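Local coordinates for excretory-secretory protein 2 (Ancylostoma ceylanicum, PDB 3NSW) that adopts a netrin-like fold, is released by the hookworm among its excretory-secretory products, and is probably an immunomodulator acting on the host, at residues L45-V48 with P49-P53; K91-D94 with G95-Q98. All coordinates share one frame; numbering follows the deposited sequence.

Contact 1 (L45-V48 with P49-P53)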
loop_
_atom_site.group_PDB
_atom_site.type_symbol
_atom_site.label_atom_id
_atom_site.label_comp_id
_atom_site.label_asym_id
_atom_site.label_seq_id
_atom_site.Cartn_x
_atom_site.Cartn_y
_atom_site.Cartn_z
ATOM N N LEU A 45 6.220 -0.455 8.515
ATOM C CA LEU A 45 5.063 0.451 8.505
ATOM C C LEU A 45 5.632 1.823 8.796
ATOM O O LEU A 45 6.348 1.992 9.792
ATOM C CB LEU A 45 4.045 0.071 9.583
ATOM C CG LEU A 45 3.415 -1.324 9.594
ATOM C CD1 LEU A 45 2.239 -1.320 10.542
ATOM C CD2 LEU A 45 2.964 -1.736 8.220
ATOM N N TYR A 46 5.356 2.793 7.924
ATOM C CA TYR A 46 5.830 4.153 8.158
ATOM C C TYR A 46 5.060 4.755 9.332
ATOM O O TYR A 46 3.940 4.336 9.623
ATOM C CB TYR A 46 5.690 5.017 6.901
ATOM C CG TYR A 46 6.489 4.518 5.708
ATOM C CD1 TYR A 46 7.854 4.819 5.582
ATOM C CD2 TYR A 46 5.887 3.743 4.706
ATOM C CE1 TYR A 46 8.591 4.369 4.485
ATOM C CE2 TYR A 46 6.619 3.290 3.601
ATOM C CZ TYR A 46 7.978 3.605 3.511
ATOM O OH TYR A 46 8.703 3.173 2.427
ATOM N N ASP A 47 5.671 5.722 10.017
ATOM C CA ASP A 47 5.054 6.342 11.184
ATOM C C ASP A 47 4.128 7.509 10.814
ATOM O O ASP A 47 4.107 8.542 11.486
ATOM C CB ASP A 47 6.141 6.769 12.173
ATOM C CG ASP A 47 6.915 5.594 12.724
ATOM O OD1 ASP A 47 6.279 4.666 13.258
ATOM O OD2 ASP A 47 8.158 5.602 12.633
ATOM N N VAL A 48 3.361 7.311 9.741
ATOM C CA VAL A 48 2.391 8.287 9.222
ATOM C C VAL A 48 1.106 7.562 8.783
ATOM O O VAL A 48 1.173 6.408 8.324
ATOM C CB VAL A 48 2.961 9.104 8.027
ATOM C CG1 VAL A 48 4.085 10.030 8.475
ATOM C CG2 VAL A 48 3.411 8.176 6.871
ATOM N N PRO A 49 -0.071 8.221 8.916
ATOM C CA PRO A 49 -0.310 9.550 9.487
ATOM C C PRO A 49 -0.096 9.582 11.000
ATOM O O PRO A 49 0.013 10.658 11.582
ATOM C CB PRO A 49 -1.785 9.819 9.152
ATOM C CG PRO A 49 -2.393 8.478 9.042
ATOM C CD PRO A 49 -1.325 7.596 8.457
ATOM N N LYS A 50 -0.044 8.405 11.620
ATOM C CA LYS A 50 0.231 8.297 13.048
ATOM C C LYS A 50 1.371 7.306 13.261
ATOM O O LYS A 50 1.692 6.517 12.365
ATOM C CB LYS A 50 -1.020 7.846 13.816
ATOM C CG LYS A 50 -2.304 8.617 13.469
ATOM C CD LYS A 50 -3.511 8.152 14.286
ATOM C CE LYS A 50 -3.948 6.736 13.934
ATOM N NZ LYS A 50 -4.227 6.556 12.477
ATOM N N THR A 51 1.984 7.356 14.440
ATOM C CA THR A 51 3.033 6.407 14.811
ATOM C C THR A 51 2.549 4.980 14.572
ATOM O O THR A 51 1.396 4.645 14.874
ATOM C CB THR A 51 3.474 6.591 16.280
ATOM O OG1 THR A 51 3.917 7.938 16.474
ATOM C CG2 THR A 51 4.615 5.639 16.632
ATOM N N ALA A 52 3.424 4.161 13.992
ATOM C CA ALA A 52 3.076 2.798 13.602
ATOM C C ALA A 52 2.902 1.903 14.825
ATOM O O ALA A 52 3.593 2.093 15.833
ATOM C CB ALA A 52 4.140 2.224 12.662
ATOM N N PRO A 53 1.971 0.929 14.747
ATOM C CA PRO A 53 1.807 -0.023 15.844
ATOM C C PRO A 53 3.086 -0.821 16.074
ATOM O O PRO A 53 3.869 -1.020 15.139
ATOM C CB PRO A 53 0.688 -0.945 15.346
ATOM C CG PRO A 53 -0.040 -0.146 14.327
ATOM C CD PRO A 53 1.008 0.676 13.658
HETATM O O HOH W 1 4.454 9.881 14.346
HETATM O O HOH W 2 3.149 11.340 11.766
#

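Contact 2 (K91-D94 with G95-Q98)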
loop_
_atom_site.group_PDB
_atom_site.type_symbol
_atom_site.label_atom_id
_atom_site.label_comp_id
_atom_site.label_asym_id
_atom_site.label_seq_id
_atom_site.Cartn_x
_atom_site.Cartn_y
_atom_site.Cartn_z
ATOM N N LYS A 91 2.072 3.017 -4.863
ATOM C CA LYS A 91 3.104 3.757 -5.582
ATOM C C LYS A 91 4.367 2.897 -5.627
ATOM O O LYS A 91 4.741 2.288 -4.631
ATOM C CB LYS A 91 3.396 5.082 -4.865
ATOM C CG LYS A 91 4.729 5.756 -5.245
ATOM C CD LYS A 91 4.562 6.851 -6.295
ATOM C CE LYS A 91 5.934 7.375 -6.718
ATOM N NZ LYS A 91 5.893 8.699 -7.376
ATOM N N LEU A 92 4.996 2.817 -6.798
ATOM C CA LEU A 92 6.262 2.098 -6.934
ATOM C C LEU A 92 7.295 2.684 -5.987
ATOM O O LEU A 92 7.572 3.881 -6.029
ATOM C CB LEU A 92 6.779 2.205 -8.376
ATOM C CG LEU A 92 7.853 1.206 -8.792
ATOM C CD1 LEU A 92 7.226 -0.173 -8.912
ATOM C CD2 LEU A 92 8.481 1.637 -10.108
ATOM N N HIS A 93 7.865 1.842 -5.129
ATOM C CA HIS A 93 8.830 2.307 -4.140
ATOM C C HIS A 93 10.061 2.959 -4.785
ATOM O O HIS A 93 10.529 4.002 -4.319
ATOM C CB HIS A 93 9.248 1.167 -3.206
ATOM C CG HIS A 93 10.145 1.606 -2.094
ATOM N ND1 HIS A 93 11.514 1.457 -2.138
ATOM C CD2 HIS A 93 9.867 2.190 -0.907
ATOM C CE1 HIS A 93 12.043 1.937 -1.027
ATOM N NE2 HIS A 93 11.064 2.381 -0.260
ATOM N N ASP A 94 10.554 2.364 -5.870
ATOM C CA ASP A 94 11.732 2.893 -6.590
ATOM C C ASP A 94 11.455 4.236 -7.279
ATOM O O ASP A 94 12.385 4.884 -7.771
ATOM C CB ASP A 94 12.242 1.884 -7.629
ATOM C CG ASP A 94 12.989 0.708 -7.007
ATOM O OD1 ASP A 94 13.454 0.810 -5.849
ATOM O OD2 ASP A 94 13.113 -0.333 -7.696
ATOM N N GLY A 95 10.183 4.635 -7.326
ATOM C CA GLY A 95 9.775 5.908 -7.924
ATOM C C GLY A 95 9.552 7.065 -6.961
ATOM O O GLY A 95 9.129 8.143 -7.383
ATOM N N LEU A 96 9.831 6.850 -5.677
ATOM C CA LEU A 96 9.680 7.890 -4.646
ATOM C C LEU A 96 10.627 9.086 -4.842
ATOM O O LEU A 96 11.838 8.914 -5.006
ATOM C CB LEU A 96 9.894 7.303 -3.242
ATOM C CG LEU A 96 8.863 6.363 -2.596
ATOM C CD1 LEU A 96 9.407 5.785 -1.296
ATOM C CD2 LEU A 96 7.553 7.073 -2.332
ATOM N N SER A 97 10.067 10.297 -4.813
ATOM C CA SER A 97 10.864 11.525 -4.804
ATOM C C SER A 97 11.250 11.879 -3.365
ATOM O O SER A 97 10.706 11.309 -2.413
ATOM C CB SER A 97 10.066 12.679 -5.420
ATOM O OG SER A 97 8.923 12.942 -4.628
ATOM N N GLN A 98 12.170 12.828 -3.199
ATOM C CA GLN A 98 12.574 13.258 -1.857
ATOM C C GLN A 98 11.402 13.856 -1.084
ATOM O O GLN A 98 11.274 13.632 0.128
ATOM C CB GLN A 98 13.763 14.229 -1.906
ATOM C CG GLN A 98 14.364 14.567 -0.534
ATOM C CD GLN A 98 14.787 13.330 0.257
ATOM O OE1 GLN A 98 15.454 12.438 -0.268
ATOM N NE2 GLN A 98 14.399 13.280 1.525
#

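Contact 1 (L45-V48 with P49-P53)
Asp47 meets Ala52 across a tight loop that reverses the chain around the cis peptide bond between Val48 and Pro49. These two residues are the central pair of a cis-proline (type VI) turn. The backbone N of Ala52 donates to Asp47 OD1 at 3.0 Å, nearly straight at 165°. OD1 accepts through its anti lone pair, the one turned away from the other carboxylate oxygen. CG of Asp47 is anti to its own carbonyl carbon (chi1 -64°), and this swings OD1 over to the far limb of the loop. The methyl CB of Ala52 lies 3.3 Å from the same OD1. It also packs against Leu45, with the two CB atoms 3.8 Å apart. Further out, CD1 of Leu45 touches CD of Pro53 at 3.9 Å, and these two side chains cross at about a right angle.

Two waters are held at the carbonyl O of Asp47, and both donate to it. One links it to Thr51 OG1, 2.9 Å from that hydroxyl. The other also donates to Pro49 O, at 3.2 Å. The Asp47 side chain and the two waters tie both limbs of the turn, which probably helps to fix its shape. Lys50 NZ forms a salt bridge with Glu23.

The loop follows strand 37-45 and leads on toward strand 59-63. Leu45 rests on Ala26 of strand 24-33 and on Trp56. Buried Val48 packs against Ile19 of helix 16-20 and Leu104 of helix 98-104. Pro49 also lies on helix 16-20, against Ile19 and Asn20.

Contact 2 (K91-D94 with G95-Q98)
A short 3-10 turn joins the end of strand 88-92 to the lead-in of the C-terminal helix 98-104 in this netrin-like fold. Two successive backbone bonds from residue i+3 to residue i define it. The N of Gly95 donates to the carbonyl O of Leu92 at 3.0 Å. The N of Leu96 donates to the carbonyl O of His93 at 3.2 Å. The chain then extends to Ser97, the N-cap of the helix. The Ser97 side chain caps a backbone N just beyond Gln98, and the N of Ser97 donates in return to the carboxylate of Glu100. This pairing is consistent with a capping box.

Lys91 reaches alongside the turn from the strand. Its chain bends at chi2 (98°), which brings CE within 3.4 Å of Gly95 O. The bond from Lys91 NZ to Gly95 O is weak, at 3.3 Å. The ammonium has stronger partners outside the turn: the carbonyl O of Ser12 and the same carboxylate of Glu100. Strand, turn and helix start thus share one polar cluster.

Leu96 packs on His93. CG of Leu96 sits 3.4 Å from the carbonyl O of His93. The imidazole itself stacks with Tyr27 of strand 24-33. CD1 of Leu96 comes to this ring obliquely, 3.6 Å from His93 CD2.

From the N terminus, the chain runs through strand 9-10, helix 16-20 and strands 24-33 and 37-45 before it reaches contact 1. That contact closes the first part of the loop leading to strand 59-63. The chain then adds strands 59-63, 75-82 and 88-92, and contact 2 closes the turn into helix 98-104. The two contacts lie in series, neither nested nor crossed, with centres about 18 Å apart. They meet through side chains: Tyr46 OH packs 3.7 Å from His93 NE2. Tyr27 also touches Tyr46, so that it joins the two sites. Helix 98-104 starts from contact 2 and returns beside contact 1, where Leu104 meets Tyr46.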